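Local coordinates for protein putative nucleoside-diphosphate-sugar epimerase (Staphylococcus aureus subsp. aureus, PDB 3E48) that is of unknown function but probably binds a dinucleotide cofactor in a Rossmann-type domain and may act as a nucleoside-diphosphate-sugar epimerase, at residues B[150-164]-B[219-233]. Sequence-based numbering, arbitrary orientation.
Sequences YLPELMNMHKLIYPA and IKYEPVSLETFAEMY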
# COMPACT_ATOMS: atom_id res chain seq x y z
N TYR B 150 23.76 19.03 4.79
CA TYR B 150 23.21 19.78 3.67
C TYR B 150 23.37 21.29 3.84
O TYR B 150 23.41 22.03 2.86
CB TYR B 150 21.74 19.40 3.50
CG TYR B 150 21.05 19.98 2.28
CD1 TYR B 150 21.68 20.03 1.04
CD2 TYR B 150 19.73 20.41 2.36
CE1 TYR B 150 21.01 20.50 -0.09
CE2 TYR B 150 19.05 20.87 1.24
CZ TYR B 150 19.69 20.92 0.02
OH TYR B 150 19.00 21.37 -1.08
N LEU B 151 23.49 21.74 5.09
CA LEU B 151 23.64 23.16 5.38
C LEU B 151 24.66 23.87 4.48
O LEU B 151 24.37 24.95 3.96
CB LEU B 151 24.03 23.37 6.85
CG LEU B 151 22.87 23.55 7.83
CD1 LEU B 151 23.42 23.66 9.25
CD2 LEU B 151 22.09 24.81 7.46
N PRO B 152 25.85 23.29 4.30
CA PRO B 152 26.87 23.92 3.46
C PRO B 152 26.33 24.37 2.10
O PRO B 152 26.59 25.49 1.65
CB PRO B 152 27.93 22.83 3.33
CG PRO B 152 27.86 22.16 4.67
CD PRO B 152 26.37 22.04 4.89
N GLU B 153 25.57 23.50 1.44
CA GLU B 153 25.01 23.83 0.13
C GLU B 153 23.94 24.90 0.26
O GLU B 153 23.88 25.83 -0.54
CB GLU B 153 24.43 22.58 -0.53
CG GLU B 153 24.27 22.70 -2.04
CD GLU B 153 23.70 21.45 -2.68
OE1 GLU B 153 24.18 20.34 -2.35
OE2 GLU B 153 22.79 21.57 -3.53
N LEU B 154 23.09 24.76 1.28
CA LEU B 154 22.02 25.73 1.51
C LEU B 154 22.59 27.12 1.76
O LEU B 154 22.05 28.13 1.29
CB LEU B 154 21.16 25.31 2.70
CG LEU B 154 20.30 24.06 2.51
CD1 LEU B 154 19.56 23.76 3.80
CD2 LEU B 154 19.31 24.28 1.36
N MSE B 155 23.69 27.17 2.49
CA MSE B 155 24.34 28.44 2.80
C MSE B 155 24.89 29.07 1.53
O MSE B 155 24.84 30.29 1.35
CB MSE B 155 25.46 28.22 3.81
CG MSE B 155 24.96 27.61 5.11
SE MSE B 155 26.33 27.48 6.43
CE MSE B 155 26.74 25.60 6.30
N ASN B 156 25.41 28.23 0.64
CA ASN B 156 25.97 28.70 -0.62
C ASN B 156 24.90 29.36 -1.49
O ASN B 156 25.10 30.45 -2.01
CB ASN B 156 26.60 27.53 -1.38
CG ASN B 156 27.00 27.90 -2.79
OD1 ASN B 156 27.67 28.91 -3.01
ND2 ASN B 156 26.61 27.08 -3.75
N MSE B 157 23.76 28.68 -1.65
CA MSE B 157 22.67 29.22 -2.45
C MSE B 157 21.90 30.30 -1.70
O MSE B 157 21.24 31.13 -2.32
CB MSE B 157 21.68 28.11 -2.82
CG MSE B 157 22.28 26.92 -3.53
SE MSE B 157 20.90 25.64 -4.00
CE MSE B 157 20.77 24.72 -2.30
N HIS B 158 22.01 30.27 -0.38
CA HIS B 158 21.30 31.22 0.48
C HIS B 158 19.80 31.00 0.29
O HIS B 158 19.00 31.91 0.50
CB HIS B 158 21.67 32.67 0.15
CG HIS B 158 23.11 33.00 0.39
ND1 HIS B 158 24.11 32.59 -0.46
CD2 HIS B 158 23.71 33.68 1.39
CE1 HIS B 158 25.28 33.01 0.01
NE2 HIS B 158 25.06 33.67 1.13
N LYS B 159 19.44 29.79 -0.12
CA LYS B 159 18.04 29.47 -0.35
C LYS B 159 17.70 28.01 -0.08
O LYS B 159 18.52 27.11 -0.30
CB LYS B 159 17.67 29.80 -1.80
CG LYS B 159 18.00 31.22 -2.23
CD LYS B 159 17.86 31.39 -3.74
CE LYS B 159 18.30 32.78 -4.18
NZ LYS B 159 18.23 32.94 -5.66
N LEU B 160 16.49 27.79 0.41
CA LEU B 160 15.98 26.44 0.68
C LEU B 160 15.13 26.19 -0.57
O LEU B 160 14.19 26.94 -0.83
CB LEU B 160 15.10 26.44 1.92
CG LEU B 160 14.53 25.08 2.35
CD1 LEU B 160 15.67 24.16 2.77
CD2 LEU B 160 13.55 25.27 3.50
N ILE B 161 15.46 25.16 -1.34
CA ILE B 161 14.75 24.89 -2.59
C ILE B 161 13.78 23.72 -2.65
O ILE B 161 13.26 23.41 -3.72
CB ILE B 161 15.76 24.72 -3.75
CG1 ILE B 161 16.65 23.50 -3.50
CG2 ILE B 161 16.62 25.97 -3.87
CD1 ILE B 161 17.61 23.20 -4.63
N TYR B 162 13.53 23.06 -1.52
CA TYR B 162 12.59 21.94 -1.51
C TYR B 162 11.26 22.33 -2.16
O TYR B 162 10.62 23.29 -1.75
CB TYR B 162 12.32 21.47 -0.07
CG TYR B 162 13.52 20.89 0.66
CD1 TYR B 162 14.36 19.96 0.05
CD2 TYR B 162 13.75 21.20 2.00
CE1 TYR B 162 15.41 19.36 0.76
CE2 TYR B 162 14.78 20.61 2.71
CZ TYR B 162 15.60 19.69 2.09
OH TYR B 162 16.61 19.08 2.82
N PRO B 163 10.84 21.58 -3.19
CA PRO B 163 9.58 21.86 -3.88
C PRO B 163 8.40 21.34 -3.07
O PRO B 163 7.70 20.42 -3.49
CB PRO B 163 9.74 21.12 -5.20
CG PRO B 163 10.52 19.91 -4.79
CD PRO B 163 11.57 20.49 -3.86
N ALA B 164 8.20 21.93 -1.90
CA ALA B 164 7.13 21.50 -1.00
C ALA B 164 6.00 22.52 -0.89
O ALA B 164 5.15 22.40 -0.01
CB ALA B 164 7.71 21.22 0.39
N ILE B 219 19.17 32.47 4.68
CA ILE B 219 18.66 31.40 3.83
C ILE B 219 17.15 31.58 3.68
O ILE B 219 16.40 31.41 4.64
CB ILE B 219 18.93 30.01 4.45
CG1 ILE B 219 20.44 29.81 4.65
CG2 ILE B 219 18.38 28.91 3.55
CD1 ILE B 219 20.81 28.50 5.32
N LYS B 220 16.71 31.94 2.48
CA LYS B 220 15.30 32.16 2.24
C LYS B 220 14.69 31.00 1.47
O LYS B 220 15.38 30.30 0.73
CB LYS B 220 15.09 33.47 1.47
CG LYS B 220 15.62 34.70 2.18
CD LYS B 220 15.33 35.97 1.39
CE LYS B 220 15.95 37.20 2.06
NZ LYS B 220 15.45 37.42 3.45
N TYR B 221 13.40 30.78 1.66
CA TYR B 221 12.71 29.69 0.97
C TYR B 221 12.33 30.09 -0.45
O TYR B 221 11.39 30.85 -0.65
CB TYR B 221 11.46 29.28 1.75
CG TYR B 221 10.63 28.20 1.07
CD1 TYR B 221 11.23 27.03 0.60
CD2 TYR B 221 9.25 28.34 0.92
CE1 TYR B 221 10.48 26.02 0.01
CE2 TYR B 221 8.49 27.34 0.33
CZ TYR B 221 9.10 26.18 -0.11
OH TYR B 221 8.35 25.17 -0.66
N GLU B 222 13.07 29.56 -1.41
CA GLU B 222 12.82 29.83 -2.83
C GLU B 222 12.83 28.48 -3.53
O GLU B 222 13.81 28.09 -4.17
CB GLU B 222 13.91 30.73 -3.41
CG GLU B 222 13.87 32.15 -2.88
CD GLU B 222 15.00 33.00 -3.43
OE1 GLU B 222 15.16 33.06 -4.67
OE2 GLU B 222 15.73 33.62 -2.62
N PRO B 223 11.71 27.75 -3.43
CA PRO B 223 11.56 26.43 -4.05
C PRO B 223 11.69 26.40 -5.56
O PRO B 223 11.14 27.24 -6.27
CB PRO B 223 10.17 25.99 -3.58
CG PRO B 223 9.43 27.29 -3.51
CD PRO B 223 10.44 28.19 -2.83
N VAL B 224 12.45 25.42 -6.05
CA VAL B 224 12.64 25.24 -7.48
C VAL B 224 11.59 24.26 -7.97
O VAL B 224 10.87 23.66 -7.16
CB VAL B 224 14.05 24.69 -7.81
CG1 VAL B 224 15.10 25.73 -7.46
CG2 VAL B 224 14.30 23.40 -7.04
N SER B 225 11.50 24.10 -9.28
CA SER B 225 10.54 23.19 -9.88
C SER B 225 10.88 21.75 -9.51
O SER B 225 12.00 21.45 -9.10
CB SER B 225 10.55 23.34 -11.40
OG SER B 225 11.82 22.96 -11.93
N LEU B 226 9.90 20.85 -9.66
CA LEU B 226 10.11 19.45 -9.36
C LEU B 226 11.13 18.84 -10.31
O LEU B 226 11.92 17.97 -9.92
CB LEU B 226 8.78 18.68 -9.47
CG LEU B 226 7.69 19.04 -8.45
CD1 LEU B 226 6.38 18.38 -8.86
CD2 LEU B 226 8.11 18.58 -7.06
N GLU B 227 11.13 19.30 -11.56
CA GLU B 227 12.06 18.80 -12.57
C GLU B 227 13.49 19.21 -12.23
O GLU B 227 14.41 18.40 -12.28
CB GLU B 227 11.69 19.34 -13.96
CG GLU B 227 10.27 19.03 -14.42
CD GLU B 227 9.21 19.75 -13.61
OE1 GLU B 227 9.29 20.99 -13.49
OE2 GLU B 227 8.28 19.08 -13.10
N THR B 228 13.67 20.48 -11.88
CA THR B 228 14.98 21.01 -11.54
C THR B 228 15.56 20.31 -10.31
O THR B 228 16.74 19.94 -10.29
CB THR B 228 14.92 22.53 -11.29
OG1 THR B 228 14.43 23.19 -12.46
CG2 THR B 228 16.31 23.08 -10.96
N PHE B 229 14.73 20.14 -9.29
CA PHE B 229 15.18 19.48 -8.06
C PHE B 229 15.66 18.06 -8.34
O PHE B 229 16.72 17.64 -7.88
CB PHE B 229 14.03 19.44 -7.04
CG PHE B 229 14.46 18.96 -5.68
CD1 PHE B 229 15.17 19.80 -4.83
CD2 PHE B 229 14.18 17.67 -5.26
CE1 PHE B 229 15.58 19.36 -3.57
CE2 PHE B 229 14.59 17.22 -4.01
CZ PHE B 229 15.30 18.07 -3.17
N ALA B 230 14.87 17.31 -9.11
CA ALA B 230 15.22 15.93 -9.44
C ALA B 230 16.52 15.87 -10.23
O ALA B 230 17.34 14.97 -10.04
CB ALA B 230 14.09 15.29 -10.25
N GLU B 231 16.70 16.84 -11.13
CA GLU B 231 17.88 16.92 -11.97
C GLU B 231 19.16 17.19 -11.20
O GLU B 231 20.18 16.53 -11.42
CB GLU B 231 17.68 18.00 -13.03
CG GLU B 231 16.70 17.60 -14.13
CD GLU B 231 16.30 18.76 -15.02
OE1 GLU B 231 17.13 19.67 -15.24
OE2 GLU B 231 15.14 18.76 -15.50
N MSE B 232 19.13 18.16 -10.29
CA MSE B 232 20.32 18.49 -9.52
C MSE B 232 20.59 17.55 -8.35
O MSE B 232 21.55 17.75 -7.60
CB MSE B 232 20.25 19.95 -9.04
CG MSE B 232 19.04 20.30 -8.21
SE MSE B 232 18.84 22.22 -7.98
CE MSE B 232 20.37 22.53 -6.82
N TYR B 233 19.77 16.52 -8.20
CA TYR B 233 19.95 15.55 -7.12
C TYR B 233 19.65 14.13 -7.59
O TYR B 233 19.32 13.26 -6.79
CB TYR B 233 19.05 15.91 -5.93
CG TYR B 233 19.40 17.23 -5.27
CD1 TYR B 233 20.62 17.40 -4.62
CD2 TYR B 233 18.51 18.30 -5.30
CE1 TYR B 233 20.95 18.62 -4.02
CE2 TYR B 233 18.82 19.52 -4.71
CZ TYR B 233 20.04 19.67 -4.07
OH TYR B 233 20.35 20.88 -3.49
O HOH W 1 18.28 34.09 -1.02
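P163 lies across one face of the F229 ring, its CD 3.9 Å from the ring centroid in a CH-pi contact; the compact, rigid proline ring, centre of an inverse gamma turn, sets a C-H over the aromatic face. L226, one turn earlier in helix 226-231, closes over the other end of the proline, CD2 to P163 CB 3.5 Å. The opposite face of F229 is covered toward its rim by Y233 CD2, and F229 CZ meets the edge of the Y162 ring. Between these aromatics and the backbone drops I161: with chi1 at 64°, CG1 stands between its own N and carbonyl carbon, sending CD1 forward to meet the selenomethionine M232 tip to tip, CE 3.6 Å away, while the I161 CB side fits against the two methyls of V224. Flexible M232 can shape itself to this branched tip. The chains lead here from a two-strand parallel ladder, 159-160 beside 220-221, separate from the main sheet of the Rossmann-like fold; L160 N bonds to K220 O (2.8 Å), and E222 N returns to L160 O. On one side of the ladder the extended K159 lies along E222 in a salt bridge whose hydrogen bond, NZ to E222 OE1, is weak; on the other, L160 CD2 rests against Y221, whose hydroxyl bonds to G165 O. The two branches of I219 split the work: CD1 packs against L154 CB and M155 CG, CG2 against the backbone of K159 and L160. L154 also packs on L211 of helix 204-215. Nearer the start of helix 147-157, E153 OE2 accepts from Y233 OH at 2.5 Å, met from above the carboxylate plane, while Y150 OH stands 2.8 Å from Y233 OH.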